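Local coordinates for hypothetical protein ylbA (Escherichia coli, PDB 1RC6) that hydrolyses (S)-ureidoglycine to (S)-ureidoglycolate and ammonia in allantoin degradation, using manganese as its cofactor, at residues V60-T65 / L131-Y136; I81-Y86 / L109-G114; A143-S148 / F170-L175. One frame throughout, in Å; residues are numbered along the deposited sequence.

In the fold
Interactions 1 and 2 are buried and belong to one antiparallel sheet of the N-terminal cupin: strand 60-67 pairs with 127-135, which borders 81-89, which in turn pairs with 107-111. Their chemistry is alike, backbone hydrogen bonds with side chains sorted onto two faces, although interaction 2 adds a tyrosine-carboxylate bond. The two meet directly where Tyr132 O accepts from Phe84 N. Interaction 3 lies at the surface and has no hydrogen bond across it. There Val147, on an outermost strand of the sheet and bonded through its backbone to Tyr110 of interaction 2, meets a loop of the C-terminal cupin through apolar packing alone.

Interaction 1. Residues V60-T65 / L131-Y136; sequences VDYLVT and LYKRRY
Tyr62 lays its ring obliquely across Leu131, with Tyr62 CD1 3.6 Å from Leu131 CB and the carbonyl oxygen of Leu131 in the ring plane at the edge. CG stands anti to its own carbonyl carbon (chi1 -38°), which swings the ring back along the strand toward Val60 and brings the hydroxyl end to Lys133, whose CE sits at the ring edge. No hydrogen bond forms between that hydroxyl and the lysine NZ. Lys133 itself runs out extended beside Val60, the two pointing the same way, and Val60 CB comes within 3.8 Å of Lys133 CE.

Two pairs of backbone bonds hold these residues in register. Val60 N gives to Lys133 O at 3.0 Å and nearly straight (170°), while Lys133 N returns to Val60 O at 2.9 Å. Tyr62 and Leu131 exchange a second pair, N to O each way.

Between them Asp61 and Tyr132 form the non-hydrogen-bonded pair and turn to the other face, where Asp61 CB is 3.9 Å from Tyr132 CD2. The aspartate's carboxylate looks elsewhere: OD1 bonds Tyr227 OH and OD2 bonds Ser51 N. Tyr132 stacks on Phe59, and its hydroxyl accepts from Arg134 NH1 (2.8 Å), lying in the guanidinium plane.

The strands run antiparallel at 165°, as neighbours do in a cupin beta-barrel, and the Asp61-Tyr132 face turns toward the second cupin and its predicted metal and substrate site, the side chain of Tyr132 being about 7 Å from that of Lys253 and about 8 Å from that of His202.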
loop_
_atom_site.group_PDB
_atom_site.type_symbol
_atom_site.label_atom_id
_atom_site.label_comp_id
_atom_site.label_asym_id
_atom_site.label_seq_id
_atom_site.Cartn_x
_atom_site.Cartn_y
_atom_site.Cartn_z
ATOM N N VAL A 60 -4.679 -8.088 -3.021
ATOM C CA VAL A 60 -5.728 -7.114 -3.271
ATOM C C VAL A 60 -5.406 -5.987 -2.333
ATOM O O VAL A 60 -5.188 -6.238 -1.154
ATOM C CB VAL A 60 -7.122 -7.617 -2.899
ATOM C CG1 VAL A 60 -8.137 -6.557 -3.256
ATOM C CG2 VAL A 60 -7.432 -8.927 -3.606
ATOM N N ASP A 61 -5.331 -4.760 -2.831
ATOM C CA ASP A 61 -5.056 -3.649 -1.932
ATOM C C ASP A 61 -6.116 -2.577 -2.101
ATOM O O ASP A 61 -6.840 -2.567 -3.100
ATOM C CB ASP A 61 -3.632 -3.111 -2.113
ATOM C CG ASP A 61 -3.300 -2.782 -3.541
ATOM O OD1 ASP A 61 -2.117 -2.469 -3.788
ATOM O OD2 ASP A 61 -4.205 -2.833 -4.410
ATOM N N TYR A 62 -6.244 -1.705 -1.104
ATOM C CA TYR A 62 -7.280 -0.684 -1.133
ATOM C C TYR A 62 -6.837 0.671 -0.641
ATOM O O TYR A 62 -5.812 0.824 0.023
ATOM C CB TYR A 62 -8.462 -1.063 -0.229
ATOM C CG TYR A 62 -8.869 -2.513 -0.176
ATOM C CD1 TYR A 62 -7.971 -3.506 0.221
ATOM C CD2 TYR A 62 -10.169 -2.893 -0.502
ATOM C CE1 TYR A 62 -8.361 -4.851 0.287
ATOM C CE2 TYR A 62 -10.570 -4.231 -0.437
ATOM C CZ TYR A 62 -9.665 -5.199 -0.043
ATOM O OH TYR A 62 -10.085 -6.504 0.017
ATOM N N LEU A 63 -7.660 1.655 -0.962
ATOM C CA LEU A 63 -7.458 3.014 -0.516
ATOM C C LEU A 63 -8.818 3.303 0.110
ATOM O O LEU A 63 -9.849 3.140 -0.536
ATOM C CB LEU A 63 -7.190 3.935 -1.692
ATOM C CG LEU A 63 -6.789 5.371 -1.347
ATOM C CD1 LEU A 63 -6.307 6.051 -2.624
ATOM C CD2 LEU A 63 -7.968 6.140 -0.744
ATOM N N VAL A 64 -8.833 3.699 1.373
ATOM C CA VAL A 64 -10.100 3.950 2.029
ATOM C C VAL A 64 -10.094 5.228 2.842
ATOM O O VAL A 64 -9.270 5.398 3.749
ATOM C CB VAL A 64 -10.472 2.780 2.977
ATOM C CG1 VAL A 64 -11.892 2.954 3.487
ATOM C CG2 VAL A 64 -10.316 1.447 2.256
ATOM N N THR A 65 -10.997 6.145 2.517
ATOM C CA THR A 65 -11.070 7.363 3.305
ATOM C C THR A 65 -12.220 7.149 4.300
ATOM O O THR A 65 -13.372 6.868 3.923
ATOM C CB THR A 65 -11.333 8.622 2.444
ATOM O OG1 THR A 65 -12.725 8.706 2.143
ATOM C CG2 THR A 65 -10.533 8.561 1.150
ATOM N N LEU A 131 -5.048 -0.105 2.562
ATOM C CA LEU A 131 -5.220 -1.497 2.964
ATOM C C LEU A 131 -4.624 -2.474 1.994
ATOM O O LEU A 131 -4.576 -2.209 0.794
ATOM C CB LEU A 131 -6.696 -1.829 3.131
ATOM C CG LEU A 131 -7.272 -1.587 4.521
ATOM C CD1 LEU A 131 -8.733 -1.964 4.495
ATOM C CD2 LEU A 131 -6.503 -2.403 5.575
ATOM N N TYR A 132 -4.215 -3.627 2.518
ATOM C CA TYR A 132 -3.592 -4.651 1.706
ATOM C C TYR A 132 -3.819 -6.028 2.288
ATOM O O TYR A 132 -3.805 -6.203 3.506
ATOM C CB TYR A 132 -2.095 -4.368 1.624
ATOM C CG TYR A 132 -1.278 -5.407 0.889
ATOM C CD1 TYR A 132 -0.921 -6.603 1.498
ATOM C CD2 TYR A 132 -0.824 -5.172 -0.410
ATOM C CE1 TYR A 132 -0.116 -7.537 0.832
ATOM C CE2 TYR A 132 -0.028 -6.100 -1.081
ATOM C CZ TYR A 132 0.328 -7.273 -0.454
ATOM O OH TYR A 132 1.177 -8.157 -1.091
ATOM N N LYS A 133 -4.035 -7.009 1.422
ATOM C CA LYS A 133 -4.233 -8.372 1.883
ATOM C C LYS A 133 -3.747 -9.340 0.821
ATOM O O LYS A 133 -3.778 -9.032 -0.360
ATOM C CB LYS A 133 -5.707 -8.643 2.174
ATOM C CG LYS A 133 -6.586 -8.716 0.925
ATOM C CD LYS A 133 -7.984 -9.241 1.240
ATOM C CE LYS A 133 -8.843 -9.275 -0.001
ATOM N NZ LYS A 133 -10.194 -9.843 0.244
ATOM N N ARG A 134 -3.284 -10.506 1.252
ATOM C CA ARG A 134 -2.818 -11.550 0.339
ATOM C C ARG A 134 -2.955 -12.887 1.054
ATOM O O ARG A 134 -3.152 -12.931 2.267
ATOM C CB ARG A 134 -1.352 -11.341 -0.065
ATOM C CG ARG A 134 -0.357 -11.648 1.016
ATOM C CD ARG A 134 1.078 -11.460 0.551
ATOM N NE ARG A 134 1.449 -12.378 -0.526
ATOM C CZ ARG A 134 1.664 -11.993 -1.784
ATOM N NH1 ARG A 134 1.549 -10.710 -2.121
ATOM N NH2 ARG A 134 1.978 -12.889 -2.709
ATOM N N ARG A 135 -2.867 -13.973 0.300
ATOM C CA ARG A 135 -2.969 -15.292 0.887
ATOM C C ARG A 135 -1.571 -15.703 1.353
ATOM O O ARG A 135 -0.651 -15.885 0.549
ATOM C CB ARG A 135 -3.543 -16.277 -0.135
ATOM C CG ARG A 135 -3.798 -17.669 0.413
ATOM C CD ARG A 135 -5.066 -18.263 -0.186
ATOM N NE ARG A 135 -5.057 -18.286 -1.651
ATOM C CZ ARG A 135 -6.088 -18.660 -2.406
ATOM N NH1 ARG A 135 -7.227 -19.048 -1.843
ATOM N NH2 ARG A 135 -5.986 -18.644 -3.730
ATOM N N TYR A 136 -1.415 -15.823 2.662
ATOM C CA TYR A 136 -0.137 -16.189 3.250
ATOM C C TYR A 136 0.403 -17.574 2.873
ATOM O O TYR A 136 -0.350 -18.545 2.755
ATOM C CB TYR A 136 -0.230 -16.084 4.765
ATOM C CG TYR A 136 1.018 -16.540 5.468
ATOM C CD1 TYR A 136 1.102 -17.815 6.025
ATOM C CD2 TYR A 136 2.129 -15.709 5.548
ATOM C CE1 TYR A 136 2.270 -18.249 6.647
ATOM C CE2 TYR A 136 3.306 -16.129 6.165
ATOM C CZ TYR A 136 3.373 -17.398 6.713
ATOM O OH TYR A 136 4.539 -17.807 7.329
#

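Interaction 2. Residues I81-Y86 / L109-G114; sequences IETFLY and LYCPPG
Glu82 takes a hydrogen bond from the hydroxyl of Tyr110: OH to OE1 is 2.6 Å, with the donor on the anti side of the carboxylate and only 17° out of its plane. Having CG anti to the backbone N (chi1 167°) lets the tyrosine ring reach diagonally along the sheet, past Thr83 O, to that oxygen. OE1 lies in the ring plane at the edge, yet carboxylate and ring are turned 76° apart. The other oxygen, OE2, is close to the carboxylate of Asp178, a proximity that would tend to make one of the two acids harder to ionise. A phenylalanine in place of Tyr110 would probably leave OE1 of this buried glutamate without its hydroxyl donor.

The backbone is satisfied pairwise. Thr83 N reaches Cys111 O at 3.1 Å and Cys111 N reaches Thr83 O at 3.0 Å; Leu85 and Leu109 repeat the exchange, the bond from Leu85 N to Leu109 O measuring 2.8 Å. Past the end of strand 107-111, where proline has no N-H to give, Pro113 CA points its hydrogen at Ile81 O instead (3.2 Å).

On their outer edges both strands continue the sheet: Glu82 and Phe84 bond through their backbones to Arg134 and Tyr132 of strand 127-135, and Tyr110 to Val147 of strand 147-150, while Glu82 and Phe84 pack their side chains against strand 179-186.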
loop_
_atom_site.group_PDB
_atom_site.type_symbol
_atom_site.label_atom_id
_atom_site.label_comp_id
_atom_site.label_asym_id
_atom_site.label_seq_id
_atom_site.Cartn_x
_atom_site.Cartn_y
_atom_site.Cartn_z
ATOM N N ILE A 81 -5.332 -15.633 5.437
ATOM C CA ILE A 81 -5.141 -14.335 4.822
ATOM C C ILE A 81 -4.418 -13.379 5.750
ATOM O O ILE A 81 -4.848 -13.192 6.887
ATOM C CB ILE A 81 -6.507 -13.739 4.443
ATOM C CG1 ILE A 81 -7.090 -14.532 3.271
ATOM C CG2 ILE A 81 -6.374 -12.256 4.128
ATOM C CD1 ILE A 81 -8.466 -14.100 2.884
ATOM N N GLU A 82 -3.316 -12.793 5.281
ATOM C CA GLU A 82 -2.572 -11.825 6.090
ATOM C C GLU A 82 -2.945 -10.417 5.596
ATOM O O GLU A 82 -3.247 -10.231 4.410
ATOM C CB GLU A 82 -1.055 -12.065 5.979
ATOM C CG GLU A 82 -0.484 -11.948 4.579
ATOM C CD GLU A 82 0.979 -12.391 4.497
ATOM O OE1 GLU A 82 1.755 -12.149 5.458
ATOM O OE2 GLU A 82 1.366 -12.970 3.461
ATOM N N THR A 83 -2.938 -9.434 6.493
ATOM C CA THR A 83 -3.314 -8.080 6.109
ATOM C C THR A 83 -2.358 -7.037 6.611
ATOM O O THR A 83 -1.558 -7.299 7.498
ATOM C CB THR A 83 -4.708 -7.714 6.628
ATOM O OG1 THR A 83 -4.691 -7.718 8.056
ATOM C CG2 THR A 83 -5.740 -8.711 6.133
ATOM N N PHE A 84 -2.459 -5.842 6.043
ATOM C CA PHE A 84 -1.596 -4.731 6.424
ATOM C C PHE A 84 -2.334 -3.416 6.239
ATOM O O PHE A 84 -2.950 -3.181 5.201
ATOM C CB PHE A 84 -0.323 -4.749 5.568
ATOM C CG PHE A 84 0.554 -3.545 5.749
ATOM C CD1 PHE A 84 0.312 -2.382 5.037
ATOM C CD2 PHE A 84 1.618 -3.571 6.655
ATOM C CE1 PHE A 84 1.109 -1.255 5.222
ATOM C CE2 PHE A 84 2.423 -2.446 6.849
ATOM C CZ PHE A 84 2.168 -1.288 6.132
ATOM N N LEU A 85 -2.267 -2.555 7.242
ATOM C CA LEU A 85 -2.934 -1.267 7.178
ATOM C C LEU A 85 -1.934 -0.139 7.409
ATOM O O LEU A 85 -1.041 -0.261 8.234
ATOM C CB LEU A 85 -4.048 -1.202 8.234
ATOM C CG LEU A 85 -4.849 0.101 8.396
ATOM C CD1 LEU A 85 -6.106 -0.154 9.212
ATOM C CD2 LEU A 85 -3.991 1.160 9.047
ATOM N N TYR A 86 -2.090 0.960 6.675
ATOM C CA TYR A 86 -1.206 2.103 6.823
ATOM C C TYR A 86 -2.015 3.395 6.853
ATOM O O TYR A 86 -2.788 3.679 5.943
ATOM C CB TYR A 86 -0.207 2.160 5.673
ATOM C CG TYR A 86 0.665 3.384 5.712
ATOM C CD1 TYR A 86 1.869 3.382 6.400
ATOM C CD2 TYR A 86 0.254 4.572 5.109
ATOM C CE1 TYR A 86 2.649 4.529 6.499
ATOM C CE2 TYR A 86 1.022 5.729 5.202
ATOM C CZ TYR A 86 2.218 5.702 5.904
ATOM O OH TYR A 86 2.955 6.858 6.057
ATOM N N LEU A 109 -0.203 -1.316 10.868
ATOM C CA LEU A 109 -0.558 -2.541 11.558
ATOM C C LEU A 109 -0.592 -3.749 10.624
ATOM O O LEU A 109 -1.341 -3.771 9.645
ATOM C CB LEU A 109 -1.926 -2.413 12.229
ATOM C CG LEU A 109 -2.457 -3.747 12.769
ATOM C CD1 LEU A 109 -1.538 -4.271 13.855
ATOM C CD2 LEU A 109 -3.857 -3.565 13.308
ATOM N N TYR A 110 0.220 -4.754 10.943
ATOM C CA TYR A 110 0.257 -5.993 10.179
ATOM C C TYR A 110 -0.392 -7.099 11.006
ATOM O O TYR A 110 -0.185 -7.186 12.211
ATOM C CB TYR A 110 1.700 -6.402 9.840
ATOM C CG TYR A 110 1.789 -7.832 9.335
ATOM C CD1 TYR A 110 1.811 -8.900 10.221
ATOM C CD2 TYR A 110 1.723 -8.121 7.969
ATOM C CE1 TYR A 110 1.750 -10.220 9.771
ATOM C CE2 TYR A 110 1.666 -9.433 7.508
ATOM C CZ TYR A 110 1.673 -10.479 8.417
ATOM O OH TYR A 110 1.571 -11.777 7.981
ATOM N N CYS A 111 -1.176 -7.943 10.357
ATOM C CA CYS A 111 -1.821 -9.056 11.039
ATOM C C CYS A 111 -1.518 -10.378 10.348
ATOM O O CYS A 111 -1.743 -10.526 9.144
ATOM C CB CYS A 111 -3.340 -8.880 11.079
ATOM S SG CYS A 111 -3.937 -7.580 12.179
ATOM N N PRO A 112 -0.998 -11.362 11.102
ATOM C CA PRO A 112 -0.697 -12.660 10.497
ATOM C C PRO A 112 -2.018 -13.281 10.093
ATOM O O PRO A 112 -3.076 -12.778 10.442
ATOM C CB PRO A 112 -0.023 -13.423 11.633
ATOM C CG PRO A 112 -0.711 -12.862 12.851
ATOM C CD PRO A 112 -0.693 -11.377 12.545
ATOM N N PRO A 113 -1.971 -14.388 9.349
ATOM C CA PRO A 113 -3.171 -15.094 8.887
ATOM C C PRO A 113 -4.125 -15.413 10.020
ATOM O O PRO A 113 -3.701 -15.817 11.095
ATOM C CB PRO A 113 -2.611 -16.365 8.275
ATOM C CG PRO A 113 -1.269 -15.946 7.812
ATOM C CD PRO A 113 -0.754 -15.104 8.938
ATOM N N GLY A 114 -5.415 -15.224 9.773
ATOM C CA GLY A 114 -6.414 -15.530 10.778
ATOM C C GLY A 114 -6.800 -14.416 11.728
ATOM O O GLY A 114 -7.977 -14.294 12.088
#

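Interaction 3. Residues A143-S148 / F170-L175; sequences APWLVS and FLPKEL
Pro172 is the point where the two segments close up. Its ring meets Trp145 through CG, 3.9 Å from Trp145 CZ2, with Pro172 CB nearly as near to the same carbon. Its third methylene is used as well: Pro172 CD lies 4.0 Å from Val147 CG2, the two side chains sliding past each other in opposite directions. The proline is thus shared, its outer corner going to the indole and the carbon next to its nitrogen going to the valine.

Trp145 reaches it through its torsions. CG sits between the backbone N and the carbonyl carbon (chi1 58°), and the benzo half of the indole is carried out to cross Pro172 at a slant. The same indole meets Phe177 edge-to-face, and Pro172 also touches Phe177, so the three make a small apolar cluster.

In the fold this is a seam between two cupins of a bicupin protein. Val147 begins strand 147-150, an outermost strand of the N-terminal cupin's sheet, whereas 170-175 is the loop joining strands 166-169 and 179-186 in the sheet of the C-terminal one. Across the seam the backbones stay apart, Val147 CA and Leu171 CA being 7.2 Å from each other, and no hydrogen bond crosses.

Away from the proline the fit slackens. Toward the interior, Val147 CG1 approaches Phe170 O at 4.2 Å, and the phenylalanine ring turns from the valine to meet Tyr108 edge-to-face. On the solvent side the exposed Trp145 brushes Glu174, CH2 to CB at 4.4 Å, and this touch involves the aliphatic root of the glutamate.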
loop_
_atom_site.group_PDB
_atom_site.type_symbol
_atom_site.label_atom_id
_atom_site.label_comp_id
_atom_site.label_asym_id
_atom_site.label_seq_id
_atom_site.Cartn_x
_atom_site.Cartn_y
_atom_site.Cartn_z
ATOM N N ALA A 143 6.608 -18.901 11.286
ATOM C CA ALA A 143 5.292 -18.292 11.389
ATOM C C ALA A 143 5.470 -16.794 11.606
ATOM O O ALA A 143 6.392 -16.370 12.295
ATOM C CB ALA A 143 4.519 -18.916 12.540
ATOM N N PRO A 144 4.594 -15.974 11.004
ATOM C CA PRO A 144 4.690 -14.521 11.154
ATOM C C PRO A 144 3.973 -14.098 12.432
ATOM O O PRO A 144 3.472 -14.941 13.173
ATOM C CB PRO A 144 3.997 -14.014 9.906
ATOM C CG PRO A 144 2.846 -14.979 9.801
ATOM C CD PRO A 144 3.475 -16.339 10.113
ATOM N N TRP A 145 3.921 -12.799 12.687
ATOM C CA TRP A 145 3.246 -12.308 13.881
ATOM C C TRP A 145 2.837 -10.838 13.769
ATOM O O TRP A 145 3.390 -10.079 12.971
ATOM C CB TRP A 145 4.139 -12.502 15.104
ATOM C CG TRP A 145 5.454 -11.831 14.979
ATOM C CD1 TRP A 145 5.758 -10.538 15.308
ATOM C CD2 TRP A 145 6.654 -12.409 14.446
ATOM N NE1 TRP A 145 7.079 -10.275 15.014
ATOM C CE2 TRP A 145 7.654 -11.404 14.484
ATOM C CE3 TRP A 145 6.977 -13.678 13.937
ATOM C CZ2 TRP A 145 8.968 -11.630 14.036
ATOM C CZ3 TRP A 145 8.279 -13.906 13.491
ATOM C CH2 TRP A 145 9.262 -12.882 13.545
ATOM N N LEU A 146 1.859 -10.459 14.586
ATOM C CA LEU A 146 1.343 -9.101 14.608
ATOM C C LEU A 146 2.478 -8.111 14.776
ATOM O O LEU A 146 3.354 -8.295 15.612
ATOM C CB LEU A 146 0.340 -8.972 15.762
ATOM C CG LEU A 146 -0.281 -7.684 16.341
ATOM C CD1 LEU A 146 0.414 -6.429 15.871
ATOM C CD2 LEU A 146 -1.737 -7.654 15.981
ATOM N N VAL A 147 2.472 -7.069 13.959
ATOM C CA VAL A 147 3.474 -6.020 14.055
ATOM C C VAL A 147 2.735 -4.698 13.913
ATOM O O VAL A 147 1.836 -4.575 13.088
ATOM C CB VAL A 147 4.527 -6.123 12.946
ATOM C CG1 VAL A 147 5.538 -4.997 13.086
ATOM C CG2 VAL A 147 5.213 -7.460 13.018
ATOM N N SER A 148 3.103 -3.716 14.726
ATOM C CA SER A 148 2.459 -2.417 14.670
ATOM C C SER A 148 3.417 -1.316 15.127
ATOM O O SER A 148 4.314 -1.560 15.921
ATOM C CB SER A 148 1.206 -2.434 15.542
ATOM O OG SER A 148 0.507 -1.204 15.436
ATOM N N PHE A 170 9.046 -2.043 6.756
ATOM C CA PHE A 170 7.974 -2.131 7.731
ATOM C C PHE A 170 7.871 -3.418 8.511
ATOM O O PHE A 170 7.403 -3.415 9.639
ATOM C CB PHE A 170 6.644 -1.903 7.031
ATOM C CG PHE A 170 6.288 -0.470 6.869
ATOM C CD1 PHE A 170 5.529 0.176 7.824
ATOM C CD2 PHE A 170 6.712 0.241 5.754
ATOM C CE1 PHE A 170 5.192 1.520 7.673
ATOM C CE2 PHE A 170 6.380 1.589 5.596
ATOM C CZ PHE A 170 5.619 2.227 6.559
ATOM N N LEU A 171 8.299 -4.519 7.912
ATOM C CA LEU A 171 8.170 -5.817 8.548
ATOM C C LEU A 171 9.472 -6.548 8.768
ATOM O O LEU A 171 10.492 -6.209 8.195
ATOM C CB LEU A 171 7.230 -6.690 7.700
ATOM C CG LEU A 171 5.709 -6.633 7.917
ATOM C CD1 LEU A 171 5.258 -5.257 8.384
ATOM C CD2 LEU A 171 5.009 -7.037 6.635
ATOM N N PRO A 172 9.455 -7.571 9.628
ATOM C CA PRO A 172 10.672 -8.345 9.899
ATOM C C PRO A 172 11.087 -9.081 8.619
ATOM O O PRO A 172 10.237 -9.412 7.799
ATOM C CB PRO A 172 10.224 -9.312 11.005
ATOM C CG PRO A 172 9.138 -8.568 11.698
ATOM C CD PRO A 172 8.372 -7.950 10.556
ATOM N N LYS A 173 12.377 -9.345 8.460
ATOM C CA LYS A 173 12.886 -10.041 7.278
ATOM C C LYS A 173 12.839 -11.563 7.407
ATOM O O LYS A 173 13.009 -12.268 6.425
ATOM C CB LYS A 173 14.328 -9.615 7.009
ATOM C CG LYS A 173 14.566 -8.124 7.154
ATOM C CD LYS A 173 13.964 -7.336 6.009
ATOM C CE LYS A 173 14.994 -7.110 4.918
ATOM N NZ LYS A 173 16.120 -6.247 5.388
ATOM N N GLU A 174 12.622 -12.070 8.615
ATOM C CA GLU A 174 12.566 -13.510 8.861
ATOM C C GLU A 174 11.615 -14.268 7.934
ATOM O O GLU A 174 10.539 -13.782 7.580
ATOM C CB GLU A 174 12.165 -13.790 10.321
ATOM C CG GLU A 174 13.284 -13.663 11.344
ATOM C CD GLU A 174 13.957 -12.299 11.332
ATOM O OE1 GLU A 174 13.262 -11.280 11.541
ATOM O OE2 GLU A 174 15.189 -12.247 11.119
ATOM N N LEU A 175 12.011 -15.483 7.575
ATOM C CA LEU A 175 11.223 -16.324 6.695
ATOM C C LEU A 175 9.806 -16.501 7.183
ATOM O O LEU A 175 8.942 -16.964 6.433
ATOM C CB LEU A 175 11.871 -17.697 6.553
ATOM C CG LEU A 175 13.339 -17.700 6.117
ATOM C CD1 LEU A 175 13.800 -19.127 5.935
ATOM C CD2 LEU A 175 13.505 -16.910 4.826
#